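Local coordinates for protein putative dihydrodipicolinate synthase (Thermus thermophilus, PDB 2PCQ) that is of unconfirmed function but belongs to the dihydrodipicolinate synthetase family of TIM-barrel proteins and assembles from four chains, at residues A162-Q165 against A166-E170; P179-L182 against G183-L187; S155-L158 against S159-A162; A206-D209 against H210-G214. All blocks are in the same frame, centred on the assembly; numbering follows the deposited sequence.

Four local contacts, each within one continuous run of chain, lie on three consecutive helices, 158-167, 181-186 and 201-212, of an eight-stranded parallel barrel. Contact 3 (155-162) turns the chain from strand 148-153 into helix 158-167; contact 1 (162-170) takes over at the shared Ala162 and carries that helix to its C-terminal end, so the two overlap in sequence. After strand 172-175, contact 2 (179-187) forms the next short helix, and contact 4 (206-214) ends helix 201-212. None nests within another. Contact 2 sits in the middle: Leu187 packs on Leu158 of contact 3, Gln165 of contact 1 approaches Ala186, and Phe211 of contact 4 lies against Leu185. Contacts 1 and 4 do not touch.

Contact 1 of 4, residues A162-Q165 against A166-E170; sequences AFYQ and ARLQE. With K (potassium ion), chain B.
The Phe163 ring carries the Arg167 side chain over one face, with Arg167 CB 4.3 Å above the ring plane and offset toward the rim, while Tyr164 CD1 lies in plane at its edge. This is the last turn of helix 158-167, the helix of a beta-alpha-beta unit in the TIM barrel. The two planes, ring and guanidinium, stand 82° apart, so the arginine does not stack on the phenyl group but turns the edge of its guanidinium to it, NH1 lying 3.4 Å from Phe163 CE1. A bend at chi3 (82°) gives Arg167 this course past the ring, and its NH1 finds a salt bridge with Glu140 on helix 136-142. One turn round the helix, Leu168 CD1 reaches Tyr164 CD1 at 3.9 Å and also approaches the Phe163 ring, joining the two aromatic side chains. Tyr164 sends its hydroxyl to Asp153, and Phe227 of the second subunit packs on Phe163 and Ala166.

Three successive backbone bonds close the turn, from the N atoms of Ala166, Arg167 and Leu168 to the O atoms of Ala162, Phe163 and Tyr164. Leu168 then leaves the helix, and the chain runs on to a potassium ion, which Ala143, His145 and Val148 also bind through their backbone O atoms. Glu170 O lies 3.2 Å from the potassium, and Glu170 OE1 accepts from a water bound to the same ion.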
loop_
_atom_site.group_PDB
_atom_site.type_symbol
_atom_site.label_atom_id
_atom_site.label_comp_id
_atom_site.label_asym_id
_atom_site.label_seq_id
_atom_site.Cartn_x
_atom_site.Cartn_y
_atom_site.Cartn_z
ATOM N N ALA A 162 -2.371 -1.004 -22.096
ATOM C CA ALA A 162 -1.775 -1.978 -23.009
ATOM C C ALA A 162 -2.633 -3.238 -23.064
ATOM O O ALA A 162 -2.778 -3.860 -24.121
ATOM C CB ALA A 162 -0.353 -2.325 -22.556
ATOM N N PHE A 163 -3.196 -3.610 -21.918
ATOM C CA PHE A 163 -4.058 -4.783 -21.827
ATOM C C PHE A 163 -5.300 -4.592 -22.700
ATOM O O PHE A 163 -5.636 -5.456 -23.503
ATOM C CB PHE A 163 -4.489 -5.019 -20.375
ATOM C CG PHE A 163 -5.504 -6.117 -20.216
ATOM C CD1 PHE A 163 -5.103 -7.436 -20.033
ATOM C CD2 PHE A 163 -6.864 -5.833 -20.263
ATOM C CE1 PHE A 163 -6.048 -8.460 -19.897
ATOM C CE2 PHE A 163 -7.815 -6.844 -20.132
ATOM C CZ PHE A 163 -7.407 -8.161 -19.949
ATOM N N TYR A 164 -5.983 -3.463 -22.543
ATOM C CA TYR A 164 -7.185 -3.208 -23.335
ATOM C C TYR A 164 -6.852 -3.305 -24.820
ATOM O O TYR A 164 -7.602 -3.893 -25.602
ATOM C CB TYR A 164 -7.752 -1.809 -23.068
ATOM C CG TYR A 164 -7.934 -1.426 -21.613
ATOM C CD1 TYR A 164 -8.425 -2.337 -20.677
ATOM C CD2 TYR A 164 -7.639 -0.135 -21.182
ATOM C CE1 TYR A 164 -8.615 -1.968 -19.343
ATOM C CE2 TYR A 164 -7.828 0.244 -19.857
ATOM C CZ TYR A 164 -8.312 -0.674 -18.944
ATOM O OH TYR A 164 -8.481 -0.290 -17.631
ATOM N N GLN A 165 -5.715 -2.721 -25.192
ATOM C CA GLN A 165 -5.261 -2.697 -26.576
ATOM C C GLN A 165 -5.012 -4.082 -27.164
ATOM O O GLN A 165 -5.406 -4.368 -28.293
ATOM C CB GLN A 165 -3.977 -1.865 -26.688
ATOM C CG GLN A 165 -3.388 -1.819 -28.098
ATOM C CD GLN A 165 -2.085 -1.054 -28.155
ATOM O OE1 GLN A 165 -1.158 -1.335 -27.395
ATOM N NE2 GLN A 165 -1.998 -0.089 -29.064
ATOM N N ALA A 166 -4.354 -4.941 -26.395
ATOM C CA ALA A 166 -4.032 -6.278 -26.868
ATOM C C ALA A 166 -5.168 -7.297 -26.769
ATOM O O ALA A 166 -5.254 -8.210 -27.590
ATOM C CB ALA A 166 -2.800 -6.803 -26.124
ATOM N N ARG A 167 -6.041 -7.144 -25.780
ATOM C CA ARG A 167 -7.105 -8.125 -25.598
ATOM C C ARG A 167 -8.544 -7.712 -25.874
ATOM O O ARG A 167 -9.395 -8.576 -26.081
ATOM C CB ARG A 167 -7.043 -8.699 -24.175
ATOM C CG ARG A 167 -5.835 -9.587 -23.899
ATOM C CD ARG A 167 -5.958 -10.276 -22.541
ATOM N NE ARG A 167 -6.789 -11.480 -22.571
ATOM C CZ ARG A 167 -7.162 -12.155 -21.486
ATOM N NH1 ARG A 167 -6.786 -11.741 -20.284
ATOM N NH2 ARG A 167 -7.895 -13.256 -21.602
ATOM N N LEU A 168 -8.837 -6.418 -25.898
ATOM C CA LEU A 168 -10.221 -6.005 -26.088
ATOM C C LEU A 168 -10.564 -5.268 -27.374
ATOM O O LEU A 168 -9.940 -4.270 -27.718
ATOM C CB LEU A 168 -10.664 -5.156 -24.887
ATOM C CG LEU A 168 -10.374 -5.756 -23.505
ATOM C CD1 LEU A 168 -10.875 -4.812 -22.412
ATOM C CD2 LEU A 168 -11.046 -7.122 -23.378
ATOM N N GLN A 169 -11.572 -5.774 -28.076
ATOM C CA GLN A 169 -12.055 -5.156 -29.304
ATOM C C GLN A 169 -13.426 -4.570 -28.987
ATOM O O GLN A 169 -14.035 -4.932 -27.979
ATOM C CB GLN A 169 -12.171 -6.193 -30.420
ATOM C CG GLN A 169 -10.872 -6.903 -30.738
ATOM C CD GLN A 169 -11.002 -7.839 -31.920
ATOM O OE1 GLN A 169 -11.211 -7.402 -33.056
ATOM N NE2 GLN A 169 -10.882 -9.136 -31.663
ATOM N N GLU A 170 -13.918 -3.675 -29.839
ATOM C CA GLU A 170 -15.210 -3.046 -29.586
ATOM C C GLU A 170 -15.181 -2.456 -28.175
ATOM O O GLU A 170 -16.166 -2.532 -27.438
ATOM C CB GLU A 170 -16.347 -4.072 -29.677
ATOM C CG GLU A 170 -16.600 -4.641 -31.064
ATOM C CD GLU A 170 -17.782 -5.598 -31.090
ATOM O OE1 GLU A 170 -18.388 -5.830 -30.021
ATOM O OE2 GLU A 170 -18.105 -6.118 -32.179
HETATM K K K B . -18.835 -3.301 -25.915
HETATM O O HOH W 1 -20.105 -5.598 -27.618
HETATM O O HOH W 2 -20.004 -1.127 -27.820
#

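Contact 2 of 4, residues P179-L182 against G183-L187; sequences PTFL and GALAL
Leu185 lies over one face of the Phe181 ring in a CH-pi contact, CD1 standing 4.2 Å from the ring centroid and 18° off its normal. The pair sits one turn apart on helix 181-186, the short helix of a beta-alpha-beta unit in the TIM barrel. Both methyls share the ring: CD1 meets CE2, and Leu185 CD2 comes within 4.0 Å of Phe181 CE1. Phe181 leans its ring forward along the helix by setting CG opposite the backbone N (chi1 -166°), which brings the face under the leucine.

Beneath these side chains the backbone fixes their spacing through Leu185 N to Phe181 O at 3.0 Å. Thr180, at the N-cap position, makes no capping bond with its side chain; its O accepts from Ala184 N and, weakly, from Gly183 N.

Farther out, Leu207, Leu208 and Phe211 of helix 201-212 pack on Phe181, Leu182 and Leu185. Gln223 of helix 216-247 holds the helix start through both ends of its amide, accepting from Leu182 N and donating to Pro179 O. At the far end Ala186 meets Ala186 of the second subunit, and Ala186 O accepts from NE2 of that subunit's Gln220, while Ala186 N is bound to Leu182 O at 3.0 Å.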
loop_
_atom_site.group_PDB
_atom_site.type_symbol
_atom_site.label_atom_id
_atom_site.label_comp_id
_atom_site.label_asym_id
_atom_site.label_seq_id
_atom_site.Cartn_x
_atom_site.Cartn_y
_atom_site.Cartn_z
ATOM N N PRO A 179 -0.205 13.516 -17.727
ATOM C CA PRO A 179 1.253 13.342 -17.805
ATOM C C PRO A 179 1.785 12.226 -18.713
ATOM O O PRO A 179 2.911 12.315 -19.199
ATOM C CB PRO A 179 1.659 13.142 -16.342
ATOM C CG PRO A 179 0.629 13.955 -15.596
ATOM C CD PRO A 179 -0.649 13.573 -16.321
ATOM N N THR A 180 0.992 11.183 -18.946
ATOM C CA THR A 180 1.433 10.072 -19.800
ATOM C C THR A 180 0.601 9.977 -21.076
ATOM O O THR A 180 0.581 8.937 -21.739
ATOM C CB THR A 180 1.309 8.719 -19.068
ATOM O OG1 THR A 180 -0.041 8.552 -18.611
ATOM C CG2 THR A 180 2.265 8.655 -17.876
ATOM N N PHE A 181 -0.070 11.069 -21.424
ATOM C CA PHE A 181 -0.944 11.101 -22.589
ATOM C C PHE A 181 -0.386 10.471 -23.867
ATOM O O PHE A 181 -1.020 9.590 -24.449
ATOM C CB PHE A 181 -1.398 12.540 -22.865
ATOM C CG PHE A 181 -2.553 12.637 -23.823
ATOM C CD1 PHE A 181 -3.637 11.767 -23.714
ATOM C CD2 PHE A 181 -2.565 13.596 -24.827
ATOM C CE1 PHE A 181 -4.716 11.851 -24.589
ATOM C CE2 PHE A 181 -3.641 13.694 -25.712
ATOM C CZ PHE A 181 -4.718 12.818 -25.593
ATOM N N LEU A 182 0.791 10.904 -24.307
ATOM C CA LEU A 182 1.354 10.347 -25.533
ATOM C C LEU A 182 1.599 8.846 -25.393
ATOM O O LEU A 182 1.449 8.093 -26.355
ATOM C CB LEU A 182 2.654 11.065 -25.913
ATOM C CG LEU A 182 3.307 10.605 -27.223
ATOM C CD1 LEU A 182 2.303 10.695 -28.363
ATOM C CD2 LEU A 182 4.527 11.468 -27.524
ATOM N N GLY A 183 1.969 8.413 -24.192
ATOM C CA GLY A 183 2.204 6.998 -23.967
ATOM C C GLY A 183 0.918 6.202 -24.118
ATOM O O GLY A 183 0.916 5.110 -24.681
ATOM N N ALA A 184 -0.181 6.752 -23.609
ATOM C CA ALA A 184 -1.480 6.093 -23.698
ATOM C C ALA A 184 -1.912 5.990 -25.157
ATOM O O ALA A 184 -2.450 4.965 -25.583
ATOM C CB ALA A 184 -2.511 6.868 -22.906
ATOM N N LEU A 185 -1.680 7.058 -25.919
ATOM C CA LEU A 185 -2.039 7.077 -27.334
ATOM C C LEU A 185 -1.269 5.996 -28.084
ATOM O O LEU A 185 -1.825 5.293 -28.927
ATOM C CB LEU A 185 -1.736 8.451 -27.945
ATOM C CG LEU A 185 -2.574 9.622 -27.417
ATOM C CD1 LEU A 185 -2.169 10.903 -28.140
ATOM C CD2 LEU A 185 -4.060 9.338 -27.629
ATOM N N ALA A 186 0.015 5.864 -27.769
ATOM C CA ALA A 186 0.846 4.859 -28.411
ATOM C C ALA A 186 0.271 3.486 -28.097
ATOM O O ALA A 186 0.347 2.568 -28.916
ATOM C CB ALA A 186 2.275 4.954 -27.898
ATOM N N LEU A 187 -0.307 3.359 -26.905
ATOM C CA LEU A 187 -0.889 2.098 -26.474
ATOM C C LEU A 187 -2.378 1.939 -26.805
ATOM O O LEU A 187 -3.101 1.192 -26.138
ATOM C CB LEU A 187 -0.625 1.889 -24.973
ATOM C CG LEU A 187 0.857 1.631 -24.641
ATOM C CD1 LEU A 187 1.080 1.650 -23.141
ATOM C CD2 LEU A 187 1.287 0.283 -25.239
#

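Contact 3 of 4, residues S155-L158 against S159-A162; sequences SGDL and SRIA
Leu158 and Ile161 lie side by side and point the same way, Leu158 CD2 meeting Ile161 CG1 at 3.7 Å on the buried side of an N-capped helix start. Here the TIM-barrel chain leaves strand 148-153 through a short loop and enters helix 158-167. Packing is close on this side: Leu187 covers both residues, Thr180 adds to the cover of Leu158, and Leu158 of the second subunit meets its own counterpart. The first regular turn closes as Ala162 N donates to Leu158 O, a bond of 2.9 Å.

The other side is polar, and there Ser155, Asp157 and Ser159 are partly exposed. Asp157 is the N-cap; a trans first torsion (chi1 178°) folds its carboxylate over the helix start, and OD1 takes the N-H of Ser159 at 3.0 Å. The donor arrives on the anti side, 32° out of the carboxylate plane. A water bridges the same two residues, giving its hydrogen to Asp157 OD1 and accepting from Ser159 OG, which is also hydrogen-bonded to NE2 of His177 of the second subunit. Asp157 O meanwhile accepts from Arg160 N, which sits above the carbonyl plane.

Arg160, itself buried, crosses the Asp157 side chain at about a right angle without pairing with it, OD2 and NE being 5.6 Å apart. Its NE instead forms a salt bridge with Asp153, which also bonds Ser155 OG, and its NH2 reaches Leu134 O. Just before the cap the loop forms an ST turn: Ser155 OG accepts from Asp157 N at 3.1 Å.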
loop_
_atom_site.group_PDB
_atom_site.type_symbol
_atom_site.label_atom_id
_atom_site.label_comp_id
_atom_site.label_asym_id
_atom_site.label_seq_id
_atom_site.Cartn_x
_atom_site.Cartn_y
_atom_site.Cartn_z
ATOM N N SER A 155 -5.993 6.009 -13.879
ATOM C CA SER A 155 -4.931 5.480 -13.019
ATOM C C SER A 155 -3.495 5.849 -13.372
ATOM O O SER A 155 -2.653 5.973 -12.485
ATOM C CB SER A 155 -5.027 3.953 -12.938
ATOM O OG SER A 155 -4.641 3.363 -14.165
ATOM N N GLY A 156 -3.205 6.017 -14.657
ATOM C CA GLY A 156 -1.844 6.329 -15.048
ATOM C C GLY A 156 -1.030 5.044 -15.112
ATOM O O GLY A 156 0.187 5.072 -15.258
ATOM N N ASP A 157 -1.707 3.908 -14.983
ATOM C CA ASP A 157 -1.038 2.611 -15.056
ATOM C C ASP A 157 -1.232 2.136 -16.489
ATOM O O ASP A 157 -2.252 1.530 -16.815
ATOM C CB ASP A 157 -1.679 1.620 -14.075
ATOM C CG ASP A 157 -1.055 0.235 -14.149
ATOM O OD1 ASP A 157 -0.278 -0.027 -15.090
ATOM O OD2 ASP A 157 -1.349 -0.599 -13.269
ATOM N N LEU A 158 -0.250 2.409 -17.339
ATOM C CA LEU A 158 -0.357 2.047 -18.743
ATOM C C LEU A 158 -0.323 0.556 -19.046
ATOM O O LEU A 158 -0.510 0.157 -20.195
ATOM C CB LEU A 158 0.694 2.798 -19.575
ATOM C CG LEU A 158 0.606 4.336 -19.519
ATOM C CD1 LEU A 158 1.088 4.927 -20.832
ATOM C CD2 LEU A 158 -0.815 4.788 -19.271
ATOM N N SER A 159 -0.084 -0.270 -18.027
ATOM C CA SER A 159 -0.109 -1.716 -18.222
ATOM C C SER A 159 -1.567 -2.059 -18.516
ATOM O O SER A 159 -1.863 -2.957 -19.307
ATOM C CB SER A 159 0.341 -2.454 -16.955
ATOM O OG SER A 159 1.749 -2.421 -16.828
ATOM N N ARG A 160 -2.477 -1.331 -17.875
ATOM C CA ARG A 160 -3.906 -1.555 -18.076
ATOM C C ARG A 160 -4.297 -1.136 -19.490
ATOM O O ARG A 160 -5.035 -1.844 -20.173
ATOM C CB ARG A 160 -4.724 -0.768 -17.044
ATOM C CG ARG A 160 -4.560 -1.271 -15.604
ATOM C CD ARG A 160 -5.313 -0.385 -14.609
ATOM N NE ARG A 160 -6.750 -0.336 -14.882
ATOM C CZ ARG A 160 -7.652 -1.148 -14.335
ATOM N NH1 ARG A 160 -7.280 -2.082 -13.469
ATOM N NH2 ARG A 160 -8.933 -1.034 -14.663
ATOM N N ILE A 161 -3.788 0.011 -19.931
ATOM C CA ILE A 161 -4.084 0.512 -21.274
ATOM C C ILE A 161 -3.581 -0.492 -22.312
ATOM O O ILE A 161 -4.277 -0.795 -23.286
ATOM C CB ILE A 161 -3.394 1.876 -21.535
ATOM C CG1 ILE A 161 -3.815 2.899 -20.470
ATOM C CG2 ILE A 161 -3.735 2.372 -22.934
ATOM C CD1 ILE A 161 -5.266 3.297 -20.513
ATOM N N ALA A 162 -2.371 -1.004 -22.096
ATOM C CA ALA A 162 -1.775 -1.978 -23.009
ATOM C C ALA A 162 -2.633 -3.238 -23.064
ATOM O O ALA A 162 -2.778 -3.860 -24.121
ATOM C CB ALA A 162 -0.353 -2.325 -22.556
HETATM O O HOH W 3 2.280 -0.273 -15.479
#

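Contact 4 of 4, residues A206-D209 against H210-G214; sequences ALLD and HFREG
Leu208 turns CG to the side of its carbonyl carbon (chi1 172°), along the helix toward Arg212, whose chain bends at chi2 (87°) to carry the guanidinium past the leucine. The two meet in the last turn of helix 201-212, which ends in a Schellman motif on the outside of the TIM barrel. Leu208 CD1 lies over one face of the Arg212 guanidinium. NH1 of Arg212 lies in plane at the edge of the Phe211 ring, which itself packs on Leu216 of the second subunit.

His210 looks back to the preceding turn: its CD2 stands 3.2 Å from Ala206 O, the carbonyl that also accepts its backbone N at 2.8 Å. The imidazole gains a polar partner beyond the turn, ND1 being hydrogen-bonded to Arg215 NE, while Asp209 forms its salt bridge with Arg205.

The backbone ladder runs on through Phe211 N to Leu207 O and Arg212 N to Leu208 O, the latter nearly straight at 174°. Glu213 N then donates to Asp209 O. Gly214 takes positive phi (80°), and its N donates to Phe211 O at 2.9 Å, one of the two bonds of the motif.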
loop_
_atom_site.group_PDB
_atom_site.type_symbol
_atom_site.label_atom_id
_atom_site.label_comp_id
_atom_site.label_asym_id
_atom_site.label_seq_id
_atom_site.Cartn_x
_atom_site.Cartn_y
_atom_site.Cartn_z
ATOM N N ALA A 206 -4.013 19.079 -30.441
ATOM C CA ALA A 206 -2.885 19.118 -31.364
ATOM C C ALA A 206 -1.971 17.912 -31.155
ATOM O O ALA A 206 -1.459 17.332 -32.114
ATOM C CB ALA A 206 -2.100 20.415 -31.169
ATOM N N LEU A 207 -1.769 17.539 -29.895
ATOM C CA LEU A 207 -0.917 16.402 -29.567
ATOM C C LEU A 207 -1.544 15.135 -30.136
ATOM O O LEU A 207 -0.862 14.307 -30.742
ATOM C CB LEU A 207 -0.747 16.292 -28.044
ATOM C CG LEU A 207 0.054 15.123 -27.459
ATOM C CD1 LEU A 207 1.314 14.873 -28.268
ATOM C CD2 LEU A 207 0.408 15.451 -26.008
ATOM N N LEU A 208 -2.849 14.995 -29.936
ATOM C CA LEU A 208 -3.588 13.853 -30.449
ATOM C C LEU A 208 -3.473 13.820 -31.979
ATOM O O LEU A 208 -3.237 12.762 -32.570
ATOM C CB LEU A 208 -5.061 13.957 -30.034
ATOM C CG LEU A 208 -6.042 12.942 -30.632
ATOM C CD1 LEU A 208 -5.586 11.528 -30.311
ATOM C CD2 LEU A 208 -7.441 13.192 -30.079
ATOM N N ASP A 209 -3.631 14.979 -32.616
ATOM C CA ASP A 209 -3.538 15.061 -34.073
ATOM C C ASP A 209 -2.151 14.666 -34.578
ATOM O O ASP A 209 -2.034 13.902 -35.539
ATOM C CB ASP A 209 -3.876 16.471 -34.571
ATOM C CG ASP A 209 -5.357 16.794 -34.460
ATOM O OD1 ASP A 209 -6.183 15.857 -34.537
ATOM O OD2 ASP A 209 -5.698 17.984 -34.312
ATOM N N HIS A 210 -1.106 15.189 -33.941
ATOM C CA HIS A 210 0.259 14.852 -34.337
ATOM C C HIS A 210 0.444 13.338 -34.326
ATOM O O HIS A 210 0.998 12.764 -35.262
ATOM C CB HIS A 210 1.286 15.467 -33.378
ATOM C CG HIS A 210 1.535 16.927 -33.597
ATOM N ND1 HIS A 210 1.799 17.461 -34.840
ATOM C CD2 HIS A 210 1.625 17.955 -32.720
ATOM C CE1 HIS A 210 2.043 18.753 -34.719
ATOM N NE2 HIS A 210 1.945 19.079 -33.441
ATOM N N PHE A 211 -0.014 12.690 -33.260
ATOM C CA PHE A 211 0.130 11.245 -33.155
ATOM C C PHE A 211 -0.639 10.539 -34.262
ATOM O O PHE A 211 -0.085 9.697 -34.964
ATOM C CB PHE A 211 -0.364 10.736 -31.798
ATOM C CG PHE A 211 -0.256 9.246 -31.650
ATOM C CD1 PHE A 211 0.977 8.643 -31.420
ATOM C CD2 PHE A 211 -1.383 8.439 -31.788
ATOM C CE1 PHE A 211 1.087 7.254 -31.335
ATOM C CE2 PHE A 211 -1.286 7.053 -31.705
ATOM C CZ PHE A 211 -0.050 6.460 -31.477
ATOM N N ARG A 212 -1.915 10.879 -34.412
ATOM C CA ARG A 212 -2.746 10.268 -35.445
ATOM C C ARG A 212 -2.156 10.411 -36.843
ATOM O O ARG A 212 -2.297 9.515 -37.670
ATOM C CB ARG A 212 -4.144 10.886 -35.455
ATOM C CG ARG A 212 -5.205 10.047 -34.786
ATOM C CD ARG A 212 -5.264 10.337 -33.312
ATOM N NE ARG A 212 -6.327 9.588 -32.649
ATOM C CZ ARG A 212 -6.185 8.372 -32.131
ATOM N NH1 ARG A 212 -5.011 7.749 -32.193
ATOM N NH2 ARG A 212 -7.216 7.787 -31.539
ATOM N N GLU A 213 -1.507 11.542 -37.102
ATOM C CA GLU A 213 -0.918 11.807 -38.410
ATOM C C GLU A 213 0.498 11.270 -38.568
ATOM O O GLU A 213 1.122 11.453 -39.611
ATOM C CB GLU A 213 -0.927 13.311 -38.694
ATOM C CG GLU A 213 -2.313 13.895 -38.896
ATOM C CD GLU A 213 -3.077 13.189 -40.002
ATOM O OE1 GLU A 213 -2.491 12.954 -41.080
ATOM O OE2 GLU A 213 -4.265 12.870 -39.795
ATOM N N GLY A 214 1.008 10.614 -37.531
ATOM C CA GLY A 214 2.347 10.062 -37.609
ATOM C C GLY A 214 3.478 11.048 -37.375
ATOM O O GLY A 214 4.640 10.703 -37.582
#